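Local coordinates for protein glutamyl-tRNA synthetase (Methanothermobacter thermautotrophicus, PDB 3AII) that attaches glutamate, first activated with ATP, to the acceptor end of tRNA, as a non-discriminating class I glutamyl-tRNA synthetase, at residues D348-G353 / P507-V512; G95-R100 / V287-R292; D462-I467 / H476-E481; D250-R255 / Y271-F276. All coordinates share one frame; numbering follows the deposited sequence.

Contact 1 of 4, residues D348-G353 / P507-V512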
loop_
_atom_site.group_PDB
_atom_site.type_symbol
_atom_site.label_atom_id
_atom_site.label_comp_id
_atom_site.label_asym_id
_atom_site.label_seq_id
_atom_site.Cartn_x
_atom_site.Cartn_y
_atom_site.Cartn_z
ATOM N N ASP A 348 0.197 -10.577 1.793
ATOM C CA ASP A 348 -1.191 -10.363 1.375
ATOM C C ASP A 348 -2.219 -10.767 2.447
ATOM O O ASP A 348 -3.388 -11.045 2.146
ATOM C CB ASP A 348 -1.470 -11.051 0.036
ATOM C CG ASP A 348 -1.245 -12.543 0.088
ATOM O OD1 ASP A 348 -0.784 -13.041 1.132
ATOM O OD2 ASP A 348 -1.528 -13.219 -0.920
ATOM N N ASP A 349 -1.786 -10.788 3.702
ATOM C CA ASP A 349 -2.700 -11.022 4.822
ATOM C C ASP A 349 -3.619 -9.811 4.925
ATOM O O ASP A 349 -3.147 -8.682 4.869
ATOM C CB ASP A 349 -1.893 -11.205 6.115
ATOM C CG ASP A 349 -2.764 -11.593 7.312
ATOM O OD1 ASP A 349 -3.629 -10.786 7.721
ATOM O OD2 ASP A 349 -2.568 -12.703 7.855
ATOM N N PRO A 350 -4.948 -10.034 5.048
ATOM C CA PRO A 350 -5.897 -8.916 4.952
ATOM C C PRO A 350 -5.757 -7.894 6.076
ATOM O O PRO A 350 -6.248 -6.776 5.961
ATOM C CB PRO A 350 -7.266 -9.608 4.997
ATOM C CG PRO A 350 -7.008 -10.918 5.642
ATOM C CD PRO A 350 -5.633 -11.324 5.215
ATOM N N ARG A 351 -5.078 -8.274 7.150
ATOM C CA ARG A 351 -4.807 -7.335 8.233
ATOM C C ARG A 351 -3.769 -6.283 7.870
ATOM O O ARG A 351 -3.563 -5.334 8.622
ATOM C CB ARG A 351 -4.365 -8.094 9.487
ATOM C CG ARG A 351 -5.518 -8.823 10.155
ATOM C CD ARG A 351 -5.035 -9.821 11.185
ATOM N NE ARG A 351 -4.358 -10.957 10.573
ATOM C CZ ARG A 351 -3.939 -12.019 11.252
ATOM N NH1 ARG A 351 -4.127 -12.077 12.565
ATOM N NH2 ARG A 351 -3.341 -13.018 10.623
ATOM N N LEU A 352 -3.127 -6.440 6.716
ATOM C CA LEU A 352 -2.064 -5.524 6.321
ATOM C C LEU A 352 -2.541 -4.466 5.337
ATOM O O LEU A 352 -3.486 -4.688 4.572
ATOM C CB LEU A 352 -0.888 -6.296 5.731
ATOM C CG LEU A 352 -0.274 -7.328 6.678
ATOM C CD1 LEU A 352 0.894 -8.053 6.016
ATOM C CD2 LEU A 352 0.151 -6.651 7.975
ATOM N N GLY A 353 -1.885 -3.311 5.365
ATOM C CA GLY A 353 -2.212 -2.230 4.454
ATOM C C GLY A 353 -1.375 -2.242 3.187
ATOM O O GLY A 353 -1.237 -1.219 2.525
ATOM N N PRO A 507 -11.677 -8.666 6.873
ATOM C CA PRO A 507 -10.461 -7.853 6.906
ATOM C C PRO A 507 -9.632 -8.028 8.183
ATOM O O PRO A 507 -8.474 -7.623 8.186
ATOM C CB PRO A 507 -10.995 -6.422 6.763
ATOM C CG PRO A 507 -12.288 -6.596 6.017
ATOM C CD PRO A 507 -12.873 -7.846 6.614
ATOM N N ASP A 508 -10.200 -8.628 9.229
ATOM C CA ASP A 508 -9.422 -8.973 10.424
ATOM C C ASP A 508 -8.918 -10.415 10.378
ATOM O O ASP A 508 -8.446 -10.962 11.382
ATOM C CB ASP A 508 -10.234 -8.732 11.697
ATOM C CG ASP A 508 -11.434 -9.644 11.806
ATOM O OD1 ASP A 508 -11.670 -10.445 10.875
ATOM O OD2 ASP A 508 -12.141 -9.562 12.833
ATOM N N ALA A 509 -9.017 -11.019 9.199
ATOM C CA ALA A 509 -8.543 -12.374 8.946
ATOM C C ALA A 509 -9.438 -13.456 9.542
ATOM O O ALA A 509 -9.129 -14.645 9.442
ATOM C CB ALA A 509 -7.105 -12.544 9.427
ATOM N N SER A 510 -10.543 -13.050 10.158
ATOM C CA SER A 510 -11.484 -14.028 10.689
ATOM C C SER A 510 -12.189 -14.727 9.533
ATOM O O SER A 510 -12.312 -14.169 8.444
ATOM C CB SER A 510 -12.504 -13.381 11.631
ATOM O OG SER A 510 -13.333 -12.448 10.960
ATOM N N ARG A 511 -12.622 -15.957 9.773
ATOM C CA ARG A 511 -13.261 -16.775 8.749
ATOM C C ARG A 511 -14.776 -16.780 8.975
ATOM O O ARG A 511 -15.238 -17.116 10.062
ATOM C CB ARG A 511 -12.719 -18.208 8.829
ATOM C CG ARG A 511 -13.070 -19.094 7.638
ATOM C CD ARG A 511 -13.088 -20.579 7.995
ATOM N NE ARG A 511 -11.910 -21.008 8.746
ATOM C CZ ARG A 511 -11.959 -21.579 9.947
ATOM N NH1 ARG A 511 -13.129 -21.794 10.537
ATOM N NH2 ARG A 511 -10.838 -21.941 10.558
ATOM N N VAL A 512 -15.547 -16.388 7.960
ATOM C CA VAL A 512 -17.003 -16.481 8.027
ATOM C C VAL A 512 -17.483 -17.608 7.112
ATOM O O VAL A 512 -17.307 -17.539 5.901
ATOM C CB VAL A 512 -17.680 -15.148 7.626
ATOM C CG1 VAL A 512 -19.205 -15.317 7.513
ATOM C CG2 VAL A 512 -17.323 -14.048 8.612
#
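Pro-350 and Arg-351 meet the turn at Ala-509 chiefly by van der Waals contact. The Pro-350 ring touches the peptide at Ala-509, CG lying 3.9 Å from Ala-509 CA; a rigid, apolar ring suits this flat backbone surface. Ala-509 has a positive phi (75°) and sends its methyl group toward the arginine, CB standing 3.4 Å from Arg-351 NE, over one face of the guanidinium near its rim. A side chain this small lets the flat group come so close. Arg-351 CD lies 3.6 Å from Asp-508 O.

Hydrogen bonds and salt bridges lie within each segment or go to residues outside both. A bend at chi3 (-69°) folds the guanidinium back onto Asp-349, which it grips side-on: NE to OD1 and NH2 to OD2, both 2.9 Å. Asp-349 OD1 also takes the backbone N of Arg-351 on its anti lone pair, and Glu-343 binds NH1, so the group is held flat against the methyl. Ser-510 OG bonds Asp-508 OD1 at 2.6 Å, and Ser-510 N reaches the same oxygen.

Each segment thus contains an Asx turn, the first overlapping a type I beta turn; together they join a catalytic-domain loop to the anticodon-binding beta region.

Contact 2 of 4, residues G95-R100 / V287-R292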
loop_
_atom_site.group_PDB
_atom_site.type_symbol
_atom_site.label_atom_id
_atom_site.label_comp_id
_atom_site.label_asym_id
_atom_site.label_seq_id
_atom_site.Cartn_x
_atom_site.Cartn_y
_atom_site.Cartn_z
ATOM N N GLY A 95 12.683 23.189 -19.816
ATOM C CA GLY A 95 13.061 21.966 -20.493
ATOM C C GLY A 95 12.318 20.776 -19.913
ATOM O O GLY A 95 11.263 20.924 -19.295
ATOM N N GLU A 96 12.882 19.593 -20.105
ATOM C CA GLU A 96 12.237 18.359 -19.686
ATOM C C GLU A 96 12.059 18.257 -18.168
ATOM O O GLU A 96 12.925 18.680 -17.400
ATOM C CB GLU A 96 13.009 17.156 -20.240
ATOM C CG GLU A 96 14.480 17.433 -20.541
ATOM C CD GLU A 96 14.847 17.228 -22.012
ATOM O OE1 GLU A 96 16.061 17.170 -22.320
ATOM O OE2 GLU A 96 13.931 17.120 -22.858
ATOM N N VAL A 97 10.917 17.713 -17.751
ATOM C CA VAL A 97 10.634 17.449 -16.344
ATOM C C VAL A 97 11.072 16.020 -16.015
ATOM O O VAL A 97 10.759 15.096 -16.765
ATOM C CB VAL A 97 9.125 17.620 -16.048
ATOM C CG1 VAL A 97 8.753 17.046 -14.690
ATOM C CG2 VAL A 97 8.723 19.097 -16.157
ATOM N N VAL A 98 11.794 15.852 -14.904
ATOM C CA VAL A 98 12.247 14.523 -14.457
ATOM C C VAL A 98 11.925 14.351 -12.980
ATOM O O VAL A 98 12.381 15.146 -12.145
ATOM C CB VAL A 98 13.762 14.361 -14.662
ATOM C CG1 VAL A 98 14.216 12.938 -14.253
ATOM C CG2 VAL A 98 14.141 14.667 -16.101
ATOM N N LEU A 99 11.137 13.328 -12.668
ATOM C CA LEU A 99 10.699 13.058 -11.307
ATOM C C LEU A 99 11.191 11.681 -10.906
ATOM O O LEU A 99 11.638 10.909 -11.755
ATOM C CB LEU A 99 9.177 13.121 -11.243
ATOM C CG LEU A 99 8.598 14.461 -11.715
ATOM C CD1 LEU A 99 7.566 14.235 -12.817
ATOM C CD2 LEU A 99 7.994 15.213 -10.546
ATOM N N ARG A 100 11.139 11.366 -9.620
ATOM C CA ARG A 100 11.514 10.020 -9.204
ATOM C C ARG A 100 10.572 9.497 -8.134
ATOM O O ARG A 100 9.881 10.271 -7.443
ATOM C CB ARG A 100 12.978 9.970 -8.726
ATOM C CG ARG A 100 13.198 10.334 -7.240
ATOM C CD ARG A 100 12.854 11.762 -6.892
ATOM N NE ARG A 100 13.791 12.288 -5.885
ATOM C CZ ARG A 100 13.552 12.326 -4.577
ATOM N NH1 ARG A 100 12.400 11.880 -4.073
ATOM N NH2 ARG A 100 14.479 12.816 -3.760
ATOM N N VAL A 287 17.116 14.771 -11.919
ATOM C CA VAL A 287 15.794 15.047 -11.346
ATOM C C VAL A 287 15.569 16.559 -11.244
ATOM O O VAL A 287 16.446 17.296 -10.764
ATOM C CB VAL A 287 15.668 14.419 -9.956
ATOM C CG1 VAL A 287 14.411 14.904 -9.250
ATOM C CG2 VAL A 287 15.676 12.894 -10.104
ATOM N N THR A 288 14.415 17.025 -11.721
ATOM C CA THR A 288 14.129 18.466 -11.759
ATOM C C THR A 288 13.163 18.897 -10.669
ATOM O O THR A 288 13.191 20.045 -10.219
ATOM C CB THR A 288 13.527 18.878 -13.115
ATOM O OG1 THR A 288 12.295 18.163 -13.332
ATOM C CG2 THR A 288 14.501 18.570 -14.241
ATOM N N HIS A 289 12.309 17.970 -10.243
ATOM C CA HIS A 289 11.279 18.245 -9.254
ATOM C C HIS A 289 11.209 17.082 -8.300
ATOM O O HIS A 289 11.032 15.927 -8.715
ATOM C CB HIS A 289 9.929 18.447 -9.930
ATOM C CG HIS A 289 9.873 19.660 -10.803
ATOM N ND1 HIS A 289 10.378 19.679 -12.084
ATOM C CD2 HIS A 289 9.376 20.901 -10.577
ATOM C CE1 HIS A 289 10.203 20.879 -12.607
ATOM N NE2 HIS A 289 9.588 21.638 -11.716
ATOM N N VAL A 290 11.373 17.390 -7.023
ATOM C CA VAL A 290 11.289 16.405 -5.966
ATOM C C VAL A 290 9.947 16.526 -5.250
ATOM O O VAL A 290 9.663 17.534 -4.605
ATOM C CB VAL A 290 12.440 16.584 -4.962
ATOM C CG1 VAL A 290 12.206 15.720 -3.727
ATOM C CG2 VAL A 290 13.785 16.279 -5.629
ATOM N N LEU A 291 9.125 15.484 -5.372
ATOM C CA LEU A 291 7.767 15.498 -4.855
ATOM C C LEU A 291 7.592 14.340 -3.890
ATOM O O LEU A 291 7.602 13.181 -4.302
ATOM C CB LEU A 291 6.779 15.357 -6.013
ATOM C CG LEU A 291 5.287 15.328 -5.704
ATOM C CD1 LEU A 291 4.895 16.586 -4.950
ATOM C CD2 LEU A 291 4.496 15.194 -6.997
ATOM N N ARG A 292 7.444 14.649 -2.604
ATOM C CA ARG A 292 7.209 13.613 -1.599
ATOM C C ARG A 292 6.343 14.122 -0.444
ATOM O O ARG A 292 6.118 15.325 -0.311
ATOM C CB ARG A 292 8.541 13.085 -1.058
ATOM C CG ARG A 292 9.306 14.112 -0.233
ATOM C CD ARG A 292 10.744 13.685 0.007
ATOM N NE ARG A 292 11.670 14.814 -0.056
ATOM C CZ ARG A 292 12.068 15.526 0.996
ATOM N NH1 ARG A 292 11.621 15.232 2.210
ATOM N NH2 ARG A 292 12.916 16.535 0.832
HETATM O O HOH W 1 9.992 13.442 -7.630
HETATM O O HOH W 2 9.763 11.232 -4.805
#
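Thr-288 inserts its hydroxyl into the backbone of Val-98: OG1 accepts from Val-98 N at 2.8 Å, nearly straight at 174°. Its chi1 of 60° sets OG1 between its own N and carbonyl carbon, turned to the neighbouring strand, while CG2 rests 3.5 Å from Glu-96 O. Val-98 O receives Thr-288 N in the carbonyl plane, on a lone pair, and more weakly His-289 N. Thr-288 OG1 also shares a hydrogen bond with His-289 ND1 at 2.7 Å, and the far nitrogen of that ring bonds Ala-91. With a valine here, Val-98 N and His-289 ND1 would probably both be left without that hydroxyl partner.

Leu-99 turns its CD2 branch onto His-289 CB. Arg-100 bends at chi2 (-65°) and again at chi3, laying one guanidinium face against Val-290, whose CG1 is 3.7 Å from NH2; NH2 makes a salt bridge to Asp-282.

Past Val-98 water replaces direct bonds: one molecule bridges Arg-100 N and Leu-291 N, another Arg-100 O, Arg-100 NH1 and Leu-291 O. The chemistry implies two similarly directed strands of the Rossmann-type catalytic domain, linked largely by a hydroxyl and waters where direct backbone hydrogen bonds run out.

Contact 3 of 4, residues D462-I467 / H476-E481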
loop_
_atom_site.group_PDB
_atom_site.type_symbol
_atom_site.label_atom_id
_atom_site.label_comp_id
_atom_site.label_asym_id
_atom_site.label_seq_id
_atom_site.Cartn_x
_atom_site.Cartn_y
_atom_site.Cartn_z
ATOM N N ASP A 462 -37.398 -11.980 -3.904
ATOM C CA ASP A 462 -37.961 -12.458 -5.169
ATOM C C ASP A 462 -38.748 -13.775 -5.101
ATOM O O ASP A 462 -39.149 -14.311 -6.139
ATOM C CB ASP A 462 -36.862 -12.553 -6.240
ATOM C CG ASP A 462 -36.427 -11.186 -6.742
ATOM O OD1 ASP A 462 -37.175 -10.210 -6.528
ATOM O OD2 ASP A 462 -35.344 -11.081 -7.355
ATOM N N ALA A 463 -39.020 -14.278 -3.894
ATOM C CA ALA A 463 -39.568 -15.621 -3.759
ATOM C C ALA A 463 -40.924 -15.676 -3.051
ATOM O O ALA A 463 -41.966 -15.681 -3.705
ATOM C CB ALA A 463 -38.547 -16.532 -3.061
ATOM N N VAL A 464 -40.909 -15.722 -1.723
ATOM C CA VAL A 464 -42.151 -15.897 -0.961
ATOM C C VAL A 464 -42.063 -15.138 0.343
ATOM O O VAL A 464 -40.982 -14.753 0.769
ATOM C CB VAL A 464 -42.427 -17.381 -0.616
ATOM C CG1 VAL A 464 -42.735 -18.184 -1.875
ATOM C CG2 VAL A 464 -41.250 -17.978 0.159
ATOM N N ASN A 465 -43.203 -14.940 0.995
ATOM C CA ASN A 465 -43.227 -14.294 2.302
ATOM C C ASN A 465 -43.498 -15.358 3.358
ATOM O O ASN A 465 -44.343 -16.223 3.159
ATOM C CB ASN A 465 -44.331 -13.234 2.341
ATOM C CG ASN A 465 -44.282 -12.308 1.141
ATOM O OD1 ASN A 465 -43.212 -11.848 0.753
ATOM N ND2 ASN A 465 -45.442 -12.042 0.538
ATOM N N VAL A 466 -42.751 -15.311 4.452
ATOM C CA VAL A 466 -42.892 -16.315 5.496
ATOM C C VAL A 466 -42.902 -15.635 6.854
ATOM O O VAL A 466 -42.591 -14.444 6.959
ATOM C CB VAL A 466 -41.725 -17.293 5.463
ATOM C CG1 VAL A 466 -41.731 -18.077 4.142
ATOM C CG2 VAL A 466 -40.396 -16.546 5.665
ATOM N N ILE A 467 -43.278 -16.393 7.885
ATOM C CA ILE A 467 -43.171 -15.926 9.256
ATOM C C ILE A 467 -42.298 -16.899 10.038
ATOM O O ILE A 467 -42.526 -18.113 10.024
ATOM C CB ILE A 467 -44.563 -15.759 9.910
ATOM C CG1 ILE A 467 -45.362 -14.718 9.126
ATOM C CG2 ILE A 467 -44.421 -15.328 11.373
ATOM C CD1 ILE A 467 -46.798 -14.668 9.466
ATOM N N HIS A 476 -46.494 -17.831 4.220
ATOM C CA HIS A 476 -47.617 -16.903 4.326
ATOM C C HIS A 476 -48.259 -16.587 2.974
ATOM O O HIS A 476 -49.475 -16.720 2.811
ATOM C CB HIS A 476 -47.210 -15.604 5.036
ATOM C CG HIS A 476 -48.321 -14.607 5.140
ATOM N ND1 HIS A 476 -48.551 -13.652 4.176
ATOM C CD2 HIS A 476 -49.280 -14.429 6.083
ATOM C CE1 HIS A 476 -49.594 -12.917 4.523
ATOM N NE2 HIS A 476 -50.054 -13.366 5.677
ATOM N N SER A 477 -47.446 -16.173 2.003
ATOM C CA SER A 477 -47.982 -15.704 0.728
ATOM C C SER A 477 -46.810 -15.526 -0.222
ATOM O O SER A 477 -45.688 -15.867 0.125
ATOM C CB SER A 477 -48.667 -14.351 0.919
ATOM O OG SER A 477 -47.793 -13.445 1.591
ATOM N N GLU A 478 -47.064 -14.970 -1.401
ATOM C CA GLU A 478 -46.021 -14.879 -2.424
ATOM C C GLU A 478 -45.794 -13.463 -2.952
ATOM O O GLU A 478 -44.676 -13.112 -3.325
ATOM C CB GLU A 478 -46.318 -15.837 -3.588
ATOM C CG GLU A 478 -45.240 -15.834 -4.677
ATOM C CD GLU A 478 -45.407 -16.948 -5.712
ATOM O OE1 GLU A 478 -46.129 -17.929 -5.442
ATOM O OE2 GLU A 478 -44.804 -16.844 -6.801
ATOM N N GLY A 479 -46.844 -12.647 -2.978
ATOM C CA GLY A 479 -46.771 -11.342 -3.625
ATOM C C GLY A 479 -46.111 -10.201 -2.866
ATOM O O GLY A 479 -45.946 -10.251 -1.651
ATOM N N ILE A 480 -45.746 -9.150 -3.596
ATOM C CA ILE A 480 -45.085 -7.986 -3.010
ATOM C C ILE A 480 -46.017 -7.191 -2.099
ATOM O O ILE A 480 -45.603 -6.708 -1.047
ATOM C CB ILE A 480 -44.553 -7.037 -4.102
ATOM C CG1 ILE A 480 -43.458 -7.722 -4.916
ATOM C CG2 ILE A 480 -44.024 -5.752 -3.482
ATOM C CD1 ILE A 480 -42.914 -6.868 -6.039
ATOM N N GLU A 481 -47.273 -7.045 -2.513
ATOM C CA GLU A 481 -48.247 -6.298 -1.720
ATOM C C GLU A 481 -48.498 -6.968 -0.375
ATOM O O GLU A 481 -48.563 -6.297 0.654
ATOM C CB GLU A 481 -49.562 -6.116 -2.483
ATOM C CG GLU A 481 -49.508 -5.054 -3.577
ATOM C CD GLU A 481 -49.437 -3.635 -3.024
ATOM O OE1 GLU A 481 -50.241 -2.787 -3.469
ATOM O OE2 GLU A 481 -48.584 -3.367 -2.150
HETATM O O HOH W 3 -42.272 -15.711 -6.436
#
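Asn-465 lays its side chain over Ser-477, with its CB 3.5 Å from Ser-477 OG and its amide reaching on to Gly-479. The two segments belong to the beta hairpin of strands 464-469 and 472-477, where Asn-465 and Ser-477 form an antiparallel hydrogen-bonded pair interrupted by a classic beta bulge: His-476 and Ser-477 both face Asn-465. Asn-465 O consequently serves two donors, His-476 N at 2.9 Å and, weakly, Ser-477 N, while Asn-465 N gives a nearly straight bond to Ser-477 O at 2.8 Å.

The asparagine is suited to its place because a primary amide offers two N-H groups in one plane. One goes to Ser-477 OG and the other to Gly-479 O, both partners lying only 3° out of the amide plane. Arg-459 binds OD1, and the same arginine nitrogen holds Glu-478 O, so all polar atoms of the buried amide are engaged and its rotation is fixed. With CG anti to the carbonyl carbon (chi1 -49°), the amide leans along the sheet toward the start of helix 480-486, where Gly-479 occupies the N-cap position. The amide thereby ties the strand's end to the helix that follows.

At the outer end of the hairpin pair, Ile-467 CD1 approaches His-476 CD2. Toward the other end of the contact, Glu-478 runs out extended, its CG resting 3.4 Å from Ala-463 O, and a water lies between that oxygen and the carboxylate. The imidazole is anchored too: His-476 ND1 meets Ser-477 OG in the plane of the ring at 2.7 Å.

Contact 4 of 4, residues D250-R255 / Y271-F276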
loop_
_atom_site.group_PDB
_atom_site.type_symbol
_atom_site.label_atom_id
_atom_site.label_comp_id
_atom_site.label_asym_id
_atom_site.label_seq_id
_atom_site.Cartn_x
_atom_site.Cartn_y
_atom_site.Cartn_z
ATOM N N ASP A 250 26.409 20.330 10.727
ATOM C CA ASP A 250 27.383 19.328 10.266
ATOM C C ASP A 250 26.873 17.881 10.278
ATOM O O ASP A 250 27.434 17.010 10.949
ATOM C CB ASP A 250 28.697 19.436 11.044
ATOM C CG ASP A 250 29.485 20.698 10.694
ATOM O OD1 ASP A 250 28.904 21.616 10.076
ATOM O OD2 ASP A 250 30.681 20.756 11.024
ATOM N N TRP A 251 25.831 17.627 9.498
ATOM C CA TRP A 251 25.184 16.327 9.493
ATOM C C TRP A 251 26.037 15.247 8.820
ATOM O O TRP A 251 26.909 15.541 7.994
ATOM C CB TRP A 251 23.794 16.437 8.848
ATOM C CG TRP A 251 23.769 16.982 7.442
ATOM C CD1 TRP A 251 23.640 18.294 7.061
ATOM C CD2 TRP A 251 23.812 16.216 6.227
ATOM N NE1 TRP A 251 23.641 18.388 5.683
ATOM C CE2 TRP A 251 23.733 17.127 5.151
ATOM C CE3 TRP A 251 23.909 14.848 5.951
ATOM C CZ2 TRP A 251 23.750 16.711 3.812
ATOM C CZ3 TRP A 251 23.932 14.435 4.620
ATOM C CH2 TRP A 251 23.858 15.364 3.568
ATOM N N VAL A 252 25.771 13.996 9.185
ATOM C CA VAL A 252 26.567 12.854 8.738
ATOM C C VAL A 252 26.178 12.353 7.346
ATOM O O VAL A 252 25.013 12.031 7.087
ATOM C CB VAL A 252 26.435 11.686 9.733
ATOM C CG1 VAL A 252 27.137 10.449 9.212
ATOM C CG2 VAL A 252 27.003 12.084 11.081
ATOM N N SER A 253 27.165 12.283 6.455
ATOM C CA SER A 253 26.943 11.805 5.091
ATOM C C SER A 253 27.389 10.370 4.858
ATOM O O SER A 253 26.881 9.711 3.950
ATOM C CB SER A 253 27.632 12.718 4.073
ATOM O OG SER A 253 29.043 12.746 4.266
ATOM N N MET A 254 28.359 9.892 5.638
ATOM C CA MET A 254 28.874 8.518 5.482
ATOM C C MET A 254 29.136 7.893 6.836
ATOM O O MET A 254 29.682 8.558 7.723
ATOM C CB MET A 254 30.218 8.500 4.737
ATOM C CG MET A 254 30.200 8.801 3.275
ATOM S SD MET A 254 29.502 7.371 2.378
ATOM C CE MET A 254 29.717 7.856 0.670
ATOM N N ARG A 255 28.785 6.613 6.977
ATOM C CA ARG A 255 29.044 5.877 8.211
ATOM C C ARG A 255 29.630 4.510 7.904
ATOM O O ARG A 255 29.589 4.050 6.768
ATOM C CB ARG A 255 27.762 5.710 9.019
ATOM C CG ARG A 255 26.675 4.969 8.270
ATOM C CD ARG A 255 25.435 4.743 9.099
ATOM N NE ARG A 255 24.486 3.897 8.388
ATOM C CZ ARG A 255 23.277 3.592 8.844
ATOM N NH1 ARG A 255 22.474 2.811 8.133
ATOM N NH2 ARG A 255 22.869 4.073 10.013
ATOM N N TYR A 271 28.942 3.256 4.132
ATOM C CA TYR A 271 27.625 3.471 3.515
ATOM C C TYR A 271 27.177 4.923 3.610
ATOM O O TYR A 271 27.416 5.587 4.623
ATOM C CB TYR A 271 26.574 2.605 4.215
ATOM C CG TYR A 271 26.629 1.161 3.796
ATOM C CD1 TYR A 271 27.466 0.257 4.440
ATOM C CD2 TYR A 271 25.862 0.714 2.732
ATOM C CE1 TYR A 271 27.504 -1.074 4.041
ATOM C CE2 TYR A 271 25.900 -0.592 2.334
ATOM C CZ TYR A 271 26.725 -1.478 2.983
ATOM O OH TYR A 271 26.729 -2.785 2.559
ATOM N N PRO A 272 26.501 5.421 2.565
ATOM C CA PRO A 272 25.988 6.789 2.612
ATOM C C PRO A 272 24.722 6.875 3.447
ATOM O O PRO A 272 23.924 5.919 3.526
ATOM C CB PRO A 272 25.660 7.087 1.142
ATOM C CG PRO A 272 25.262 5.754 0.601
ATOM C CD PRO A 272 26.243 4.784 1.264
ATOM N N MET A 273 24.551 8.026 4.084
ATOM C CA MET A 273 23.285 8.373 4.704
ATOM C C MET A 273 22.360 8.946 3.648
ATOM O O MET A 273 22.817 9.483 2.620
ATOM C CB MET A 273 23.488 9.384 5.830
ATOM C CG MET A 273 24.356 8.865 6.954
ATOM S SD MET A 273 23.613 7.423 7.726
ATOM C CE MET A 273 22.294 8.170 8.677
ATOM N N MET A 274 21.061 8.802 3.907
ATOM C CA MET A 274 20.029 9.140 2.938
ATOM C C MET A 274 20.190 10.535 2.311
ATOM O O MET A 274 20.106 10.690 1.088
ATOM C CB MET A 274 18.643 8.973 3.577
ATOM C CG MET A 274 17.560 8.585 2.591
ATOM S SD MET A 274 16.200 9.749 2.653
ATOM C CE MET A 274 17.151 11.254 2.693
ATOM N N ASN A 275 20.417 11.556 3.128
ATOM C CA ASN A 275 20.484 12.899 2.571
ATOM C C ASN A 275 21.638 13.122 1.598
ATOM O O ASN A 275 21.540 13.962 0.708
ATOM C CB ASN A 275 20.465 13.957 3.679
ATOM C CG ASN A 275 19.079 14.129 4.264
ATOM O OD1 ASN A 275 18.860 13.969 5.469
ATOM N ND2 ASN A 275 18.126 14.427 3.402
ATOM N N PHE A 276 22.726 12.371 1.767
ATOM C CA PHE A 276 23.842 12.443 0.841
ATOM C C PHE A 276 23.525 11.694 -0.454
ATOM O O PHE A 276 23.675 12.240 -1.552
ATOM C CB PHE A 276 25.140 11.885 1.462
ATOM C CG PHE A 276 26.344 11.969 0.526
ATOM C CD1 PHE A 276 26.954 13.183 0.250
ATOM C CD2 PHE A 276 26.833 10.823 -0.092
ATOM C CE1 PHE A 276 28.045 13.249 -0.625
ATOM C CE2 PHE A 276 27.894 10.872 -0.975
ATOM C CZ PHE A 276 28.532 12.092 -1.224
HETATM O O HOH W 4 23.510 3.717 5.469
#
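Phe-276 forms the apolar centre: its CB lies 3.7 Å from Ser-253 CB, and Phe-276 CE2 meets Met-254 CE at 3.9 Å. CG anti to the backbone N (chi1 -179°) swings this ring from the helix toward the strand. Met-254, flexible enough to bend at chi2, slides its sulfur past Pro-272, SD being 3.6 Å from Pro-272 CA. Nearby, Trp-251 offers a broad face to Asn-275, whose CB sits 4.0 Å from the centroid of the six-membered ring in a CH-pi contact; the asparagine amide is bound by Gln-303. Were Phe-276 replaced by an alanine, a gap would probably open and the Met-254 methyl would lose the ring it packs on.

Farther out, Met-273 CG lies 3.2 Å from Val-252 O, and bends at chi2 and chi3 carry its sulfur to a guanidinium face of Arg-255, a contact left doubtful by that arginine's second conformer. Backbone bonds close the edge: Met-273 N to Ser-253 O, Arg-255 N to Tyr-271 O (2.9 Å) and Tyr-271 N to Arg-255 O (2.8 Å).

The arrangement is a four-stranded antiparallel sheet with a classic bulge at Ser-253, its outermost strand, 270-272, running into helix 274-284.

The four contacts are spread along an elongated chain, and contacts 2 and 4 share its catalytic part. These two are closest, their centres 22 Å and their nearest atoms about 6 Å apart; helix 274-284 of contact 4 leads to strand 289-291 of contact 2. Strand 98-101 of contact 2 runs toward the predicted ATP-binding 'HIGH' region, and the Leu-99 side chain lies about 9 Å from a bound calcium ion. The Val-252 side chain of contact 4 is about 10 Å from the zinc held by four cysteines. Contact 1 joins catalytic and anticodon-binding parts, its centre 37 Å from that of contact 2; the centres of contacts 3 and 4 lie 74 Å apart.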